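Local coordinates for concanavalin A-like lectin protein kinase family protein (Theobroma cacao, PDB 6CTH) that probably phosphorylates protein substrates with ATP, its kinase domain here binding magnesium and an oxindole inhibitor, at residues Val233-Ile242 with Val263-Pro272. Sequence-based numbering, arbitrary orientation.
Sequences VWESYGNERI and VMVGLWCAHP
Val263 meets Val233 in the C-terminal lobe of the protein kinase fold, where helix 229-238 packs on helix 256-269. The two helical segments cross at -126°, with axes 10.6 Å apart. Val263 carries two methyls into the contact. Its CG1 lies 3.7 Å from Val233 CG1, while its CG2 faces the CG2 of Ile242, just past the Schellman motif that ends helix 229-238.

Met264 comes next and meets the Tyr237 ring. The two side chains cross at about a right angle. Met264 CG sits 3.8 Å from Tyr237 CE1. The chain then bends at chi3 (88°), which brings CE to the phenol end, 3.8 Å from Tyr237 OH. The sulfur approaches the ring obliquely, a Met-aromatic contact. Tyr237 OH also makes a weak hydrogen bond to Leu296 O in the C-terminal tail.

Leu267 fills the middle, one turn further on. Its CD1 touches Tyr237 CB, and its CD2 lies between Val233 CG1 and the Trp234 ring. CB stands over one face of that indole, 4.2 Å from the centroid of the six-membered ring, a CH-pi contact. Leu208 of helix 196-212 touches both Val233 and Leu267, so this apolar layer continues into the lobe.

After the helix ends, Ala270 O lies at the edge of the Trp234 ring. The indole NE1 is hydrogen-bonded to Pro297 O, so the tail holds the polar side of the ring while CZ3 of Trp234 comes 3.5 Å from Leu267 O. His271 receives the benzo end in a T-shaped stack, with planes at 83°. Trp234 CH2 stands over the centre of the imidazole, 3.9 Å from His271 CD2. Pro272 CD approaches the indole obliquely, 4.0 Å from Trp234 CZ3.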
loop_
_atom_site.group_PDB
_atom_site.type_symbol
_atom_site.label_atom_id
_atom_site.label_comp_id
_atom_site.label_asym_id
_atom_site.label_seq_id
_atom_site.Cartn_x
_atom_site.Cartn_y
_atom_site.Cartn_z
ATOM N N VAL A 233 17.689 6.343 -6.056
ATOM C CA VAL A 233 16.988 7.629 -6.117
ATOM C C VAL A 233 17.767 8.702 -5.361
ATOM O O VAL A 233 17.938 9.839 -5.861
ATOM C CB VAL A 233 15.500 7.535 -5.641
ATOM C CG1 VAL A 233 14.838 8.903 -5.685
ATOM C CG2 VAL A 233 14.722 6.588 -6.533
ATOM N N TRP A 234 18.305 8.361 -4.189
ATOM C CA TRP A 234 19.015 9.357 -3.400
ATOM C C TRP A 234 20.298 9.811 -4.163
ATOM O O TRP A 234 20.576 11.014 -4.253
ATOM C CB TRP A 234 19.322 8.841 -1.979
ATOM C CG TRP A 234 19.299 9.925 -1.002
ATOM C CD1 TRP A 234 20.012 11.107 -1.070
ATOM C CD2 TRP A 234 18.558 9.986 0.219
ATOM N NE1 TRP A 234 19.700 11.906 0.008
ATOM C CE2 TRP A 234 18.816 11.249 0.810
ATOM C CE3 TRP A 234 17.693 9.121 0.866
ATOM C CZ2 TRP A 234 18.245 11.654 2.044
ATOM C CZ3 TRP A 234 17.082 9.554 2.089
ATOM C CH2 TRP A 234 17.379 10.793 2.651
ATOM N N GLU A 235 21.008 8.859 -4.751
ATOM C CA GLU A 235 22.201 9.180 -5.515
ATOM C C GLU A 235 21.816 10.047 -6.707
ATOM O O GLU A 235 22.496 11.006 -7.016
ATOM C CB GLU A 235 22.905 7.904 -5.975
ATOM C CG GLU A 235 24.292 8.111 -6.556
ATOM C CD GLU A 235 24.798 6.884 -7.295
ATOM O OE1 GLU A 235 24.361 6.649 -8.438
ATOM O OE2 GLU A 235 25.630 6.158 -6.728
ATOM N N SER A 236 20.714 9.726 -7.366
ATOM C CA SER A 236 20.285 10.517 -8.511
ATOM C C SER A 236 19.949 11.948 -8.116
ATOM O O SER A 236 20.269 12.882 -8.833
ATOM C CB SER A 236 19.092 9.885 -9.210
ATOM O OG SER A 236 19.447 8.667 -9.819
ATOM N N TYR A 237 19.286 12.108 -6.977
ATOM C CA TYR A 237 18.929 13.432 -6.481
ATOM C C TYR A 237 20.162 14.269 -6.158
ATOM O O TYR A 237 20.215 15.442 -6.473
ATOM C CB TYR A 237 18.014 13.332 -5.259
ATOM C CG TYR A 237 17.991 14.570 -4.400
ATOM C CD1 TYR A 237 17.272 15.686 -4.775
ATOM C CD2 TYR A 237 18.686 14.615 -3.211
ATOM C CE1 TYR A 237 17.257 16.817 -3.988
ATOM C CE2 TYR A 237 18.672 15.736 -2.416
ATOM C CZ TYR A 237 17.957 16.835 -2.810
ATOM O OH TYR A 237 17.955 17.953 -2.011
ATOM N N GLY A 238 21.152 13.650 -5.534
ATOM C CA GLY A 238 22.378 14.347 -5.177
ATOM C C GLY A 238 23.241 14.734 -6.373
ATOM O O GLY A 238 24.054 15.626 -6.242
ATOM N N ASN A 239 23.058 14.056 -7.513
ATOM C CA ASN A 239 23.745 14.389 -8.785
ATOM C C ASN A 239 22.861 15.252 -9.702
ATOM O O ASN A 239 23.070 15.248 -10.914
ATOM C CB ASN A 239 24.113 13.102 -9.534
ATOM C CG ASN A 239 25.285 12.380 -8.921
ATOM O OD1 ASN A 239 26.240 13.003 -8.469
ATOM N ND2 ASN A 239 25.235 11.071 -8.928
ATOM N N GLU A 240 21.874 15.962 -9.131
ATOM C CA GLU A 240 20.860 16.760 -9.879
ATOM C C GLU A 240 20.294 16.067 -11.131
ATOM O O GLU A 240 20.128 16.693 -12.174
ATOM C CB GLU A 240 21.385 18.177 -10.206
ATOM C CG GLU A 240 21.646 19.074 -8.998
ATOM C CD GLU A 240 23.027 18.882 -8.364
ATOM O OE1 GLU A 240 23.788 17.992 -8.832
ATOM O OE2 GLU A 240 23.359 19.615 -7.400
ATOM N N ARG A 241 19.994 14.772 -10.990
ATOM C CA ARG A 241 19.448 13.922 -12.046
ATOM C C ARG A 241 18.016 13.437 -11.719
ATOM O O ARG A 241 17.653 12.308 -12.014
ATOM C CB ARG A 241 20.342 12.695 -12.214
ATOM C CG ARG A 241 21.800 12.967 -12.592
ATOM C CD ARG A 241 21.985 14.009 -13.703
ATOM N NE ARG A 241 21.489 13.529 -15.010
ATOM C CZ ARG A 241 21.420 14.269 -16.124
ATOM N NH1 ARG A 241 21.806 15.550 -16.131
ATOM N NH2 ARG A 241 20.954 13.725 -17.241
ATOM N N ILE A 242 17.200 14.306 -11.149
ATOM C CA ILE A 242 15.809 13.923 -10.818
ATOM C C ILE A 242 15.051 13.436 -12.055
ATOM O O ILE A 242 14.395 12.399 -12.011
ATOM C CB ILE A 242 15.092 15.028 -10.053
ATOM C CG1 ILE A 242 15.698 15.092 -8.648
ATOM C CG2 ILE A 242 13.595 14.740 -9.966
ATOM C CD1 ILE A 242 15.052 16.085 -7.711
ATOM N N VAL A 263 9.616 13.050 -5.753
ATOM C CA VAL A 263 10.884 12.429 -5.401
ATOM C C VAL A 263 11.421 12.944 -4.087
ATOM O O VAL A 263 11.860 12.164 -3.271
ATOM C CB VAL A 263 11.935 12.617 -6.539
ATOM C CG1 VAL A 263 13.327 12.236 -6.081
ATOM C CG2 VAL A 263 11.555 11.770 -7.741
ATOM N N MET A 264 11.421 14.262 -3.880
ATOM C CA MET A 264 11.966 14.788 -2.639
ATOM C C MET A 264 11.123 14.396 -1.415
ATOM O O MET A 264 11.666 14.106 -0.348
ATOM C CB MET A 264 12.243 16.318 -2.725
ATOM C CG MET A 264 13.504 16.669 -3.566
ATOM S SD MET A 264 13.398 18.448 -3.815
ATOM C CE MET A 264 14.257 18.959 -2.329
ATOM N N VAL A 265 9.802 14.384 -1.561
ATOM C CA VAL A 265 8.905 13.873 -0.509
ATOM C C VAL A 265 9.216 12.400 -0.242
ATOM O O VAL A 265 9.332 11.996 0.899
ATOM C CB VAL A 265 7.430 14.073 -0.923
ATOM C CG1 VAL A 265 6.482 13.176 -0.146
ATOM C CG2 VAL A 265 7.068 15.555 -0.800
ATOM N N GLY A 266 9.372 11.614 -1.291
ATOM C CA GLY A 266 9.706 10.205 -1.100
ATOM C C GLY A 266 10.974 9.964 -0.297
ATOM O O GLY A 266 11.016 9.135 0.610
ATOM N N LEU A 267 12.043 10.696 -0.637
ATOM C CA LEU A 267 13.312 10.535 0.096
ATOM C C LEU A 267 13.198 10.994 1.542
ATOM O O LEU A 267 13.739 10.388 2.440
ATOM C CB LEU A 267 14.435 11.299 -0.659
ATOM C CG LEU A 267 14.748 10.825 -2.081
ATOM C CD1 LEU A 267 15.708 11.804 -2.722
ATOM C CD2 LEU A 267 15.305 9.414 -2.021
ATOM N N TRP A 268 12.543 12.125 1.763
ATOM C CA TRP A 268 12.294 12.656 3.110
ATOM C C TRP A 268 11.605 11.635 3.991
ATOM O O TRP A 268 11.979 11.436 5.141
ATOM C CB TRP A 268 11.445 13.905 2.954
ATOM C CG TRP A 268 11.228 14.815 4.097
ATOM C CD1 TRP A 268 12.043 15.020 5.180
ATOM C CD2 TRP A 268 10.157 15.769 4.215
ATOM N NE1 TRP A 268 11.511 16.022 5.989
ATOM C CE2 TRP A 268 10.369 16.501 5.410
ATOM C CE3 TRP A 268 9.036 16.067 3.431
ATOM C CZ2 TRP A 268 9.495 17.515 5.851
ATOM C CZ3 TRP A 268 8.151 17.086 3.884
ATOM C CH2 TRP A 268 8.429 17.814 5.058
ATOM N N CYS A 269 10.594 10.989 3.417
ATOM C CA CYS A 269 9.801 9.965 4.081
ATOM C C CYS A 269 10.656 8.739 4.321
ATOM O O CYS A 269 10.568 8.133 5.364
ATOM C CB CYS A 269 8.565 9.603 3.250
ATOM S SG CYS A 269 7.314 10.911 3.316
ATOM N N ALA A 270 11.540 8.436 3.366
ATOM C CA ALA A 270 12.405 7.280 3.472
ATOM C C ALA A 270 13.733 7.548 4.154
ATOM O O ALA A 270 14.691 6.760 4.004
ATOM C CB ALA A 270 12.598 6.654 2.091
ATOM N N HIS A 271 13.813 8.599 4.953
ATOM C CA HIS A 271 15.060 8.910 5.633
ATOM C C HIS A 271 15.463 7.776 6.565
ATOM O O HIS A 271 14.635 7.295 7.326
ATOM C CB HIS A 271 14.851 10.163 6.481
ATOM C CG HIS A 271 15.942 11.175 6.350
ATOM N ND1 HIS A 271 17.229 10.941 6.779
ATOM C CD2 HIS A 271 15.934 12.428 5.843
ATOM C CE1 HIS A 271 17.970 12.006 6.536
ATOM N NE2 HIS A 271 17.208 12.922 5.968
ATOM N N PRO A 272 16.732 7.357 6.535
ATOM C CA PRO A 272 17.150 6.311 7.456
ATOM C C PRO A 272 16.897 6.624 8.921
ATOM O O PRO A 272 16.531 5.724 9.683
ATOM C CB PRO A 272 18.672 6.161 7.173
ATOM C CG PRO A 272 18.779 6.591 5.754
ATOM C CD PRO A 272 17.809 7.717 5.588
#